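Local coordinates for protein erythrocyte binding antigen 140 (Plasmodium falciparum, PDB 4GF2) that probably binds a receptor on the host cell surface during erythrocyte invasion, the part described here carrying its two Duffy-binding domains, at residues Ala46-Ser51 and Glu61-Ser66; Asp96-Phe101 and Glu141-Asn146; Gly351-Leu356 and Asp414-Lys419; Ala403-Gly408 and Lys418-Asn423. The protein carries 3 engineered substitutions. One frame throughout, in Å; residues are numbered along the deposited sequence.

Overall arrangement
The four contacts fall into two pairs, one in each Duffy-binding domain. Contacts 1 and 2, in the first, have centres 14 Å apart and merge through aromatic rings: Phe63 CD2 lies 3.4 Å from Trp142 CH2, and Phe63 also meets Trp143 and Phe97. Glycerol, probably from the crystallisation liquor, is bound near Phe63 and near Phe97. Contacts 3 and 4, in the second domain, both use helix 415-427, share Lys418 and Lys419, and have centres 9 Å apart; Thr353 CG2 meets Met420 SD at 3.5 Å between them. The pairs are far apart, with centres about 64 to 65 Å distant and nearest atoms at least about 44 Å.

Contact 1 of 4, residues Ala46-Ser51 and Glu61-Ser66; sequences ANFLNS and EIFLIS
Ser66 OG is held from two sides where residues 46-51 meet helix 56-78. It donates to Ile62 O, one turn back, at 2.9 Å, and accepts from a water 2.7 Å away. That water accepts from Asn47 N and from Asn47 ND2, the latter at 2.8 Å, so it ties the short helix 46-49 to the longer one although no direct hydrogen bond joins the two segments. Ile62 O also accepts from Ser66 N, and the two donors reach it from opposite faces of the carbonyl plane. Serine suits the position because its OG can pair with its own helix and still take the water's proton.

The apolar part centres on Phe48, whose CG lies anti to its carbonyl carbon (chi1 -76°); from there the ring reaches across to the other helix. Its CZ points at one face of the Phe63 ring, offset toward the rim, in a T-shaped pair with centroids 5.2 Å apart and planes at 87°. Ile62 CG2 lies 3.5 Å from Phe48 CD1, while Phe48 CE2 comes within 3.4 Å of Ser66 OG. The CG1-CD1 branch of Ile62 rests against CB and OG of Ser51, a hydroxyl that is itself bonded to Leu53 N. Val115 of helix 110-127 touches Phe48, and helix 4-14 lies against Asn47.

Within this buried part of the first Duffy-binding domain, rings and a branched aliphatic chain exclude solvent, while a single water links Asn47 N and ND2 to Ser66 OG, and Asn47 OD1 has a weak hydrogen bond to His10.

Contact 2 of 4, residues Asp96-Phe101 and Glu141-Asn146; sequences DFRNSF and EWWEKN
Arg98 and Trp143 mark the closest approach of two nearly antiparallel helix segments, 96-101 and 141-146, with their CA atoms 7.1 Å apart. The axes are 10.8 Å apart at their nearest and run at 157° to each other, a wide spacing that lets bulky side chains fill the gap. Both helices belong to the helical core of the first Duffy-binding domain.

Trp143 supplies the broad surface. Arg98 lays its aliphatic stem across one face of the indole, CB 3.2 Å above the ring plane and CG 3.6 Å from the centroid of the five-membered ring, a CH-pi contact. With CG anti to the backbone N (chi1 174°) and the chain extended from there to NE, the methylenes cross the indole at about a right angle, and the guanidinium passes beyond it, with Trp143 NE1 lying at its edge. Arginine serves this place because its long apolar stem can cover an aromatic face while its charged end moves outward; there NH2 has a long, weak ion pair with Glu172.

One turn further along, Phe101 points its ring at both tryptophans. Its CE2 touches Trp142 CE3 at 3.5 Å with the planes at an oblique 59°, and its CD2 lies 4.0 Å from Trp143 CE3. Phe97 adds its CB against Trp143 CH2, while its ring turns away to helix 56-78. Trp142 is covered on one face by its own helix neighbour: Asn146 ND2 sits over the ring centre, 3.2 Å above the plane, and donates to Trp142 O at 2.8 Å.

Contact 3 of 4, residues Gly351-Leu356 and Asp414-Lys419; sequences GRTYLL and DYYGKK
Thr353 and Tyr416 join a surface loop of the second Duffy-binding domain to the first turn of helix 415-427, whose N-cap is Asp414. The loop, which leads toward helix 361-382, makes an inverse gamma turn centred on Arg352 and then a 3-10 turn over residues 353-355. Across the contact a single hydrogen bond forms: Thr353 OG1 donates to Tyr416 O at 3.0 Å, lying in the carbonyl plane and on a lone pair. The hydroxyl reaches there because OG1 stands between the backbone N and the carbonyl carbon (chi1 58°); CG2 is turned to Met420 SD, and the residue also touches His367. Threonine thus offers the helix a donor and Met420 a methyl.

Around this bond the contact is partly open to solvent, Tyr354 and Tyr416 being exposed. The edge of the Tyr416 ring faces Thr353 OG1 and, through CE1, Tyr354 CD2 at 4.0 Å; the two tyrosine side chains lie side by side, pointing the same way. Lys419 contributes its aliphatic part only: its CB lies 3.7 Å from Thr353 OG1, and its CD lies 3.4 Å from Tyr354 CB before the chain turns about its CD-CE bond and carries NZ away. A long methylene chain suits such a border, being apolar where it touches and charged where it ends.

Asp414 caps the helix start: Gly417 N donates to its OD1, approaching from above the carboxylate plane, and OD1 also forms a salt bridge with Arg345. Tyr415 CD2 sits over the centre of one face of the Tyr416 ring, 3.5 Å above its plane.

Contact 4 of 4, residues Ala403-Gly408 and Lys418-Asn423; sequences ADIIKG and KKMEEN
Ile405 and Ile406 meet Met420 where the end of helix 388-407 crosses helix 415-427, a helix-helix packing in the second Duffy-binding domain. The short axes come within 8.4 Å and cross at -50°.

Met420 carries the apolar half. Standing anti to the backbone N, its CG is set against Ile406 CD1 at 3.8 Å, and the fold at chi2 (59°) brings SD and CE round, with CE also near that methyl. Ile406 starts away from the other helix at CB, and its CG1-CD1 branch bends back (chi2 -57°) to bring CD1 to Met420. Ile405 offers its CG2 branch to Met420 CB at 4.0 Å. A flexible, unbranched chain facing two branched ones can fit itself to both methyl groups. Trp445 and Trp446 of helix 435-457 touch Ile406 as well.

Glu421 carries the polar half. Stretched out beyond CG, it passes Ile405 O and lays its carboxylate against Gly408, with CD 3.6 Å from Gly408 CA. Gly408 leaves the helix with a positive phi, a backbone turn that glycine readily allows, and its lack of a side chain permits this close approach.

The main charged partner of Glu421 is Lys413, in a salt bridge through OE1. Two waters also link it to the helix end. One donates to Ile405 O and to Glu421 OE1, both at 2.8 Å; the other donates to Gly408 O at 3.2 Å and to Glu421 OE2 at 2.6 Å.

Contact 1 of 4, residues Ala46-Ser51 and Glu61-Ser66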
# COMPACT_ATOMS: atom_id res chain seq x y z
N ALA A 46 16.07 35.91 20.58
CA ALA A 46 15.15 37.04 20.68
C ALA A 46 15.75 38.20 21.46
O ALA A 46 15.52 39.36 21.12
CB ALA A 46 13.85 36.59 21.33
N ASN A 47 16.50 37.90 22.50
CA ASN A 47 17.03 38.94 23.38
C ASN A 47 17.87 39.97 22.65
O ASN A 47 17.91 41.13 23.04
CB ASN A 47 17.81 38.33 24.54
CG ASN A 47 16.92 37.52 25.46
OD1 ASN A 47 16.12 38.07 26.21
ND2 ASN A 47 17.06 36.20 25.41
N PHE A 48 18.55 39.53 21.59
CA PHE A 48 19.32 40.45 20.76
C PHE A 48 18.44 41.58 20.21
O PHE A 48 18.89 42.71 20.06
CB PHE A 48 19.98 39.71 19.60
CG PHE A 48 21.17 38.89 20.00
CD1 PHE A 48 22.32 39.51 20.46
CD2 PHE A 48 21.15 37.51 19.90
CE1 PHE A 48 23.43 38.77 20.83
CE2 PHE A 48 22.25 36.76 20.27
CZ PHE A 48 23.39 37.39 20.73
N LEU A 49 17.18 41.26 19.92
CA LEU A 49 16.26 42.23 19.32
C LEU A 49 15.64 43.16 20.35
O LEU A 49 15.05 44.18 20.00
CB LEU A 49 15.16 41.50 18.56
CG LEU A 49 15.63 40.69 17.35
CD1 LEU A 49 14.53 39.75 16.88
CD2 LEU A 49 16.06 41.62 16.23
N ASN A 50 15.77 42.82 21.63
CA ASN A 50 15.20 43.65 22.69
C ASN A 50 16.22 44.63 23.26
O ASN A 50 15.93 45.35 24.22
CB ASN A 50 14.66 42.77 23.81
CG ASN A 50 13.54 41.87 23.35
OD1 ASN A 50 12.75 42.23 22.48
ND2 ASN A 50 13.46 40.68 23.94
N SER A 51 17.40 44.67 22.66
CA SER A 51 18.45 45.57 23.13
C SER A 51 18.94 46.47 22.00
O SER A 51 18.97 46.07 20.84
CB SER A 51 19.62 44.77 23.70
OG SER A 51 20.69 45.63 24.08
N GLU A 61 27.14 41.13 26.85
CA GLU A 61 26.21 40.83 27.93
C GLU A 61 24.97 40.11 27.40
O GLU A 61 24.47 39.17 28.02
CB GLU A 61 25.78 42.11 28.64
CG GLU A 61 24.75 41.89 29.73
CD GLU A 61 24.07 43.17 30.15
OE1 GLU A 61 24.64 44.25 29.92
OE2 GLU A 61 22.96 43.09 30.71
N ILE A 62 24.47 40.56 26.25
CA ILE A 62 23.28 39.96 25.66
C ILE A 62 23.59 38.58 25.10
O ILE A 62 22.73 37.69 25.10
CB ILE A 62 22.71 40.85 24.53
CG1 ILE A 62 22.29 42.21 25.09
CG2 ILE A 62 21.53 40.16 23.85
CD1 ILE A 62 21.24 42.14 26.19
N PHE A 63 24.81 38.39 24.63
CA PHE A 63 25.22 37.10 24.11
C PHE A 63 25.29 36.11 25.27
O PHE A 63 24.86 34.96 25.14
CB PHE A 63 26.58 37.21 23.43
CG PHE A 63 26.71 36.37 22.19
CD1 PHE A 63 26.16 35.11 22.12
CD2 PHE A 63 27.39 36.86 21.08
CE1 PHE A 63 26.28 34.34 20.97
CE2 PHE A 63 27.51 36.10 19.94
CZ PHE A 63 26.96 34.85 19.88
N LEU A 64 25.80 36.58 26.40
CA LEU A 64 25.89 35.74 27.59
C LEU A 64 24.49 35.31 28.03
O LEU A 64 24.27 34.16 28.43
CB LEU A 64 26.60 36.48 28.72
CG LEU A 64 28.12 36.60 28.57
CD1 LEU A 64 28.67 37.64 29.54
CD2 LEU A 64 28.79 35.25 28.79
N ILE A 65 23.55 36.24 27.94
CA ILE A 65 22.17 35.95 28.31
C ILE A 65 21.55 34.93 27.36
O ILE A 65 20.81 34.04 27.78
CB ILE A 65 21.31 37.23 28.29
CG1 ILE A 65 21.71 38.14 29.45
CG2 ILE A 65 19.83 36.88 28.39
CD1 ILE A 65 21.09 39.52 29.40
N SER A 66 21.87 35.06 26.08
CA SER A 66 21.30 34.16 25.08
C SER A 66 21.74 32.71 25.30
O SER A 66 20.90 31.81 25.31
CB SER A 66 21.70 34.63 23.68
OG SER A 66 21.15 35.91 23.41
O HOH W 1 18.52 35.76 23.02

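Contact 2 of 4, residues Asp96-Phe101 and Glu141-Asn146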
# COMPACT_ATOMS: atom_id res chain seq x y z
N ASP A 96 26.00 26.27 16.90
CA ASP A 96 25.16 27.08 16.01
C ASP A 96 25.24 28.56 16.36
O ASP A 96 25.17 29.41 15.47
CB ASP A 96 23.70 26.60 16.05
CG ASP A 96 23.47 25.38 15.18
OD1 ASP A 96 24.14 25.26 14.14
OD2 ASP A 96 22.60 24.55 15.53
N PHE A 97 25.40 28.87 17.64
CA PHE A 97 25.66 30.25 18.04
C PHE A 97 26.92 30.75 17.33
O PHE A 97 26.95 31.86 16.81
CB PHE A 97 25.84 30.38 19.56
CG PHE A 97 24.55 30.47 20.32
CD1 PHE A 97 23.65 31.49 20.07
CD2 PHE A 97 24.25 29.55 21.31
CE1 PHE A 97 22.46 31.57 20.78
CE2 PHE A 97 23.07 29.63 22.03
CZ PHE A 97 22.17 30.64 21.76
N ARG A 98 27.94 29.90 17.31
CA ARG A 98 29.20 30.24 16.66
C ARG A 98 29.03 30.39 15.15
O ARG A 98 29.42 31.41 14.57
CB ARG A 98 30.25 29.16 16.93
CG ARG A 98 31.55 29.36 16.16
CD ARG A 98 32.51 28.21 16.41
NE ARG A 98 33.75 28.36 15.66
CZ ARG A 98 33.99 27.83 14.46
NH1 ARG A 98 33.08 27.10 13.84
NH2 ARG A 98 35.16 28.04 13.88
N ASN A 99 28.44 29.38 14.53
CA ASN A 99 28.39 29.31 13.08
C ASN A 99 27.40 30.29 12.45
O ASN A 99 27.63 30.76 11.34
CB ASN A 99 28.11 27.88 12.64
CG ASN A 99 29.31 26.97 12.82
OD1 ASN A 99 30.44 27.45 12.89
ND2 ASN A 99 29.07 25.67 12.89
N SER A 100 26.32 30.60 13.15
CA SER A 100 25.38 31.60 12.66
C SER A 100 25.94 33.00 12.90
O SER A 100 25.47 33.98 12.31
CB SER A 100 24.02 31.45 13.35
OG SER A 100 24.13 31.64 14.74
N PHE A 101 26.94 33.09 13.76
CA PHE A 101 27.58 34.36 14.05
C PHE A 101 28.70 34.66 13.05
O PHE A 101 28.93 35.82 12.71
CB PHE A 101 28.14 34.36 15.48
CG PHE A 101 28.82 35.64 15.86
CD1 PHE A 101 28.10 36.82 15.96
CD2 PHE A 101 30.18 35.67 16.13
CE1 PHE A 101 28.72 38.00 16.31
CE2 PHE A 101 30.81 36.85 16.48
CZ PHE A 101 30.08 38.02 16.58
N GLU A 141 37.33 36.64 14.88
CA GLU A 141 38.28 37.01 15.92
C GLU A 141 37.55 37.24 17.25
O GLU A 141 38.00 36.79 18.30
CB GLU A 141 39.07 38.26 15.52
CG GLU A 141 39.93 38.07 14.28
CD GLU A 141 40.71 39.33 13.91
OE1 GLU A 141 41.26 39.98 14.83
OE2 GLU A 141 40.76 39.66 12.71
N TRP A 142 36.42 37.93 17.19
CA TRP A 142 35.66 38.23 18.39
C TRP A 142 35.23 36.93 19.07
O TRP A 142 35.37 36.78 20.28
CB TRP A 142 34.43 39.07 18.05
CG TRP A 142 33.64 39.48 19.25
CD1 TRP A 142 33.75 40.65 19.94
CD2 TRP A 142 32.63 38.71 19.92
NE1 TRP A 142 32.86 40.66 20.99
CE2 TRP A 142 32.17 39.48 21.00
CE3 TRP A 142 32.08 37.44 19.70
CZ2 TRP A 142 31.18 39.02 21.87
CZ3 TRP A 142 31.09 36.99 20.57
CH2 TRP A 142 30.65 37.78 21.64
N TRP A 143 34.72 35.99 18.28
CA TRP A 143 34.33 34.70 18.83
C TRP A 143 35.54 34.04 19.50
O TRP A 143 35.43 33.50 20.60
CB TRP A 143 33.76 33.79 17.75
CG TRP A 143 33.21 32.53 18.32
CD1 TRP A 143 33.82 31.31 18.35
CD2 TRP A 143 31.95 32.36 18.97
NE1 TRP A 143 33.01 30.39 18.97
CE2 TRP A 143 31.85 31.01 19.36
CE3 TRP A 143 30.88 33.22 19.25
CZ2 TRP A 143 30.74 30.50 20.02
CZ3 TRP A 143 29.77 32.71 19.90
CH2 TRP A 143 29.72 31.36 20.28
N GLU A 144 36.69 34.10 18.83
CA GLU A 144 37.90 33.49 19.36
C GLU A 144 38.16 33.94 20.79
O GLU A 144 38.47 33.12 21.66
CB GLU A 144 39.11 33.86 18.49
CG GLU A 144 39.71 32.70 17.72
CD GLU A 144 40.31 31.64 18.64
OE1 GLU A 144 41.29 31.95 19.35
OE2 GLU A 144 39.79 30.50 18.64
N LYS A 145 38.01 35.24 21.04
CA LYS A 145 38.36 35.81 22.33
C LYS A 145 37.28 35.62 23.39
O LYS A 145 37.56 35.66 24.59
CB LYS A 145 38.68 37.30 22.17
CG LYS A 145 40.02 37.53 21.47
CD LYS A 145 40.01 38.75 20.57
CE LYS A 145 41.32 38.87 19.81
NZ LYS A 145 41.34 40.02 18.86
N ASN A 146 36.04 35.39 22.96
CA ASN A 146 34.92 35.34 23.89
C ASN A 146 34.32 33.95 24.08
O ASN A 146 33.53 33.74 24.99
CB ASN A 146 33.84 36.32 23.44
CG ASN A 146 34.25 37.76 23.61
OD1 ASN A 146 34.12 38.32 24.70
ND2 ASN A 146 34.76 38.36 22.55

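Contact 3 of 4, residues Gly351-Leu356 and Asp414-Lys419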
# COMPACT_ATOMS: atom_id res chain seq x y z
N GLY A 351 -12.84 -13.05 0.37
CA GLY A 351 -12.29 -12.89 1.70
C GLY A 351 -13.06 -11.88 2.53
O GLY A 351 -14.17 -11.49 2.19
N ARG A 352 -12.43 -11.46 3.63
CA ARG A 352 -13.08 -10.60 4.60
C ARG A 352 -13.07 -9.15 4.12
O ARG A 352 -12.31 -8.32 4.63
CB ARG A 352 -12.35 -10.73 5.94
CG ARG A 352 -12.17 -12.17 6.37
CD ARG A 352 -11.17 -12.32 7.50
NE ARG A 352 -10.67 -13.69 7.59
CZ ARG A 352 -11.34 -14.70 8.14
NH1 ARG A 352 -12.55 -14.51 8.65
NH2 ARG A 352 -10.80 -15.91 8.18
N THR A 353 -13.91 -8.86 3.14
CA THR A 353 -13.96 -7.54 2.52
C THR A 353 -14.51 -6.48 3.47
O THR A 353 -14.28 -5.29 3.28
CB THR A 353 -14.81 -7.56 1.24
OG1 THR A 353 -16.14 -8.00 1.54
CG2 THR A 353 -14.20 -8.49 0.20
N TYR A 354 -15.24 -6.92 4.49
CA TYR A 354 -15.84 -6.00 5.46
C TYR A 354 -14.79 -5.34 6.36
O TYR A 354 -15.12 -4.46 7.15
CB TYR A 354 -16.89 -6.72 6.32
CG TYR A 354 -16.35 -7.94 7.05
CD1 TYR A 354 -15.78 -7.82 8.31
CD2 TYR A 354 -16.43 -9.20 6.48
CE1 TYR A 354 -15.29 -8.93 8.98
CE2 TYR A 354 -15.94 -10.31 7.13
CZ TYR A 354 -15.38 -10.18 8.38
OH TYR A 354 -14.90 -11.29 9.03
N LEU A 355 -13.54 -5.77 6.23
CA LEU A 355 -12.47 -5.24 7.08
C LEU A 355 -11.76 -4.03 6.48
O LEU A 355 -11.08 -3.29 7.19
CB LEU A 355 -11.45 -6.33 7.39
CG LEU A 355 -11.92 -7.43 8.34
CD1 LEU A 355 -10.85 -8.50 8.49
CD2 LEU A 355 -12.30 -6.86 9.71
N LEU A 356 -11.91 -3.82 5.17
CA LEU A 356 -11.26 -2.69 4.51
C LEU A 356 -12.10 -1.42 4.67
O LEU A 356 -12.47 -0.78 3.68
CB LEU A 356 -11.03 -2.99 3.03
CG LEU A 356 -10.02 -4.10 2.71
CD1 LEU A 356 -8.74 -3.94 3.54
CD2 LEU A 356 -10.63 -5.47 2.91
N ASP A 414 -23.95 -9.04 -3.82
CA ASP A 414 -24.06 -9.84 -2.61
C ASP A 414 -23.33 -9.14 -1.47
O ASP A 414 -22.67 -8.13 -1.67
CB ASP A 414 -23.45 -11.22 -2.82
CG ASP A 414 -21.95 -11.17 -2.94
OD1 ASP A 414 -21.45 -10.26 -3.63
OD2 ASP A 414 -21.26 -12.02 -2.33
N TYR A 415 -23.45 -9.71 -0.28
CA TYR A 415 -22.90 -9.10 0.92
C TYR A 415 -21.43 -8.73 0.78
O TYR A 415 -21.01 -7.65 1.19
CB TYR A 415 -23.08 -10.04 2.11
CG TYR A 415 -22.59 -9.47 3.42
CD1 TYR A 415 -23.42 -8.71 4.22
CD2 TYR A 415 -21.29 -9.70 3.84
CE1 TYR A 415 -22.97 -8.19 5.42
CE2 TYR A 415 -20.83 -9.19 5.04
CZ TYR A 415 -21.67 -8.43 5.82
OH TYR A 415 -21.21 -7.91 7.02
N TYR A 416 -20.63 -9.62 0.20
CA TYR A 416 -19.18 -9.41 0.16
C TYR A 416 -18.74 -8.61 -1.05
O TYR A 416 -17.84 -7.78 -0.96
CB TYR A 416 -18.44 -10.74 0.23
CG TYR A 416 -18.68 -11.45 1.54
CD1 TYR A 416 -17.98 -11.10 2.68
CD2 TYR A 416 -19.63 -12.45 1.64
CE1 TYR A 416 -18.21 -11.75 3.89
CE2 TYR A 416 -19.87 -13.10 2.83
CZ TYR A 416 -19.16 -12.74 3.95
OH TYR A 416 -19.41 -13.40 5.12
N GLY A 417 -19.40 -8.84 -2.19
CA GLY A 417 -19.18 -8.01 -3.36
C GLY A 417 -19.45 -6.54 -3.07
O GLY A 417 -18.61 -5.69 -3.32
N LYS A 418 -20.63 -6.26 -2.53
CA LYS A 418 -21.03 -4.89 -2.21
C LYS A 418 -20.00 -4.18 -1.34
O LYS A 418 -19.62 -3.05 -1.61
CB LYS A 418 -22.37 -4.87 -1.47
CG LYS A 418 -23.58 -4.63 -2.35
CD LYS A 418 -24.30 -3.36 -1.93
CE LYS A 418 -25.78 -3.41 -2.29
NZ LYS A 418 -26.50 -2.17 -1.89
N LYS A 419 -19.57 -4.86 -0.28
CA LYS A 419 -18.59 -4.26 0.63
C LYS A 419 -17.26 -4.02 -0.06
O LYS A 419 -16.54 -3.09 0.29
CB LYS A 419 -18.42 -5.13 1.88
CG LYS A 419 -19.63 -5.06 2.79
CD LYS A 419 -19.32 -5.54 4.19
CE LYS A 419 -20.51 -5.30 5.11
NZ LYS A 419 -20.92 -3.87 5.16

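Contact 4 of 4, residues Ala403-Gly408 and Lys418-Asn423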
# COMPACT_ATOMS: atom_id res chain seq x y z
N ALA A 403 -13.73 -7.88 -11.93
CA ALA A 403 -13.76 -6.58 -12.58
C ALA A 403 -15.14 -5.94 -12.42
O ALA A 403 -15.26 -4.75 -12.13
CB ALA A 403 -13.42 -6.73 -14.05
N ASP A 404 -16.19 -6.74 -12.62
CA ASP A 404 -17.55 -6.24 -12.51
C ASP A 404 -17.90 -5.84 -11.08
O ASP A 404 -18.72 -4.95 -10.86
CB ASP A 404 -18.54 -7.29 -13.00
CG ASP A 404 -18.82 -7.17 -14.49
OD1 ASP A 404 -19.11 -6.04 -14.94
OD2 ASP A 404 -18.75 -8.19 -15.20
N ILE A 405 -17.27 -6.51 -10.12
CA ILE A 405 -17.53 -6.24 -8.71
C ILE A 405 -16.85 -4.93 -8.30
O ILE A 405 -17.45 -4.11 -7.61
CB ILE A 405 -17.06 -7.42 -7.83
CG1 ILE A 405 -18.03 -8.59 -7.97
CG2 ILE A 405 -16.95 -7.01 -6.37
CD1 ILE A 405 -17.57 -9.86 -7.31
N ILE A 406 -15.62 -4.75 -8.74
CA ILE A 406 -14.86 -3.53 -8.48
C ILE A 406 -15.47 -2.34 -9.21
O ILE A 406 -15.56 -1.24 -8.66
CB ILE A 406 -13.40 -3.67 -8.92
CG1 ILE A 406 -12.70 -4.78 -8.13
CG2 ILE A 406 -12.66 -2.35 -8.77
CD1 ILE A 406 -12.72 -4.58 -6.63
N LYS A 407 -15.88 -2.55 -10.45
CA LYS A 407 -16.48 -1.48 -11.24
C LYS A 407 -17.87 -1.11 -10.71
O LYS A 407 -18.36 -0.01 -10.95
CB LYS A 407 -16.56 -1.88 -12.72
CG LYS A 407 -15.22 -1.87 -13.45
CD LYS A 407 -15.34 -2.40 -14.88
CE LYS A 407 -16.31 -1.56 -15.70
NZ LYS A 407 -16.31 -1.93 -17.14
N GLY A 408 -18.49 -2.04 -10.00
CA GLY A 408 -19.83 -1.83 -9.47
C GLY A 408 -20.92 -2.19 -10.46
O GLY A 408 -22.07 -1.81 -10.29
N LYS A 418 -20.63 -6.26 -2.53
CA LYS A 418 -21.03 -4.89 -2.21
C LYS A 418 -20.00 -4.18 -1.34
O LYS A 418 -19.62 -3.05 -1.61
CB LYS A 418 -22.37 -4.87 -1.47
CG LYS A 418 -23.58 -4.63 -2.35
CD LYS A 418 -24.30 -3.36 -1.93
CE LYS A 418 -25.78 -3.41 -2.29
NZ LYS A 418 -26.50 -2.17 -1.89
N LYS A 419 -19.57 -4.86 -0.28
CA LYS A 419 -18.59 -4.26 0.63
C LYS A 419 -17.26 -4.02 -0.06
O LYS A 419 -16.54 -3.09 0.29
CB LYS A 419 -18.42 -5.13 1.88
CG LYS A 419 -19.63 -5.06 2.79
CD LYS A 419 -19.32 -5.54 4.19
CE LYS A 419 -20.51 -5.30 5.11
NZ LYS A 419 -20.92 -3.87 5.16
N MET A 420 -16.94 -4.85 -1.04
CA MET A 420 -15.73 -4.66 -1.81
C MET A 420 -15.84 -3.35 -2.59
O MET A 420 -14.90 -2.55 -2.62
CB MET A 420 -15.52 -5.84 -2.77
CG MET A 420 -14.12 -5.94 -3.33
SD MET A 420 -12.89 -6.12 -2.03
CE MET A 420 -11.38 -5.99 -2.98
N GLU A 421 -17.00 -3.13 -3.20
CA GLU A 421 -17.24 -1.94 -3.99
C GLU A 421 -17.24 -0.69 -3.11
O GLU A 421 -16.60 0.31 -3.43
CB GLU A 421 -18.59 -2.06 -4.70
CG GLU A 421 -18.98 -0.84 -5.50
CD GLU A 421 -20.39 -0.95 -6.06
OE1 GLU A 421 -20.95 -2.06 -6.02
OE2 GLU A 421 -20.92 0.08 -6.53
N GLU A 422 -17.97 -0.76 -2.00
CA GLU A 422 -18.11 0.38 -1.11
C GLU A 422 -16.78 0.74 -0.46
O GLU A 422 -16.51 1.90 -0.19
CB GLU A 422 -19.17 0.08 -0.05
CG GLU A 422 -20.57 -0.09 -0.63
CD GLU A 422 -21.57 -0.58 0.40
OE1 GLU A 422 -21.14 -1.18 1.41
OE2 GLU A 422 -22.79 -0.36 0.21
N ASN A 423 -15.94 -0.26 -0.22
CA ASN A 423 -14.67 -0.00 0.42
C ASN A 423 -13.66 0.61 -0.54
O ASN A 423 -12.68 1.23 -0.10
CB ASN A 423 -14.13 -1.27 1.07
CG ASN A 423 -14.80 -1.55 2.39
OD1 ASN A 423 -15.28 -0.63 3.05
ND2 ASN A 423 -14.83 -2.81 2.79
O HOH W 2 -20.13 -4.51 -6.99
O HOH W 3 -22.85 0.50 -8.21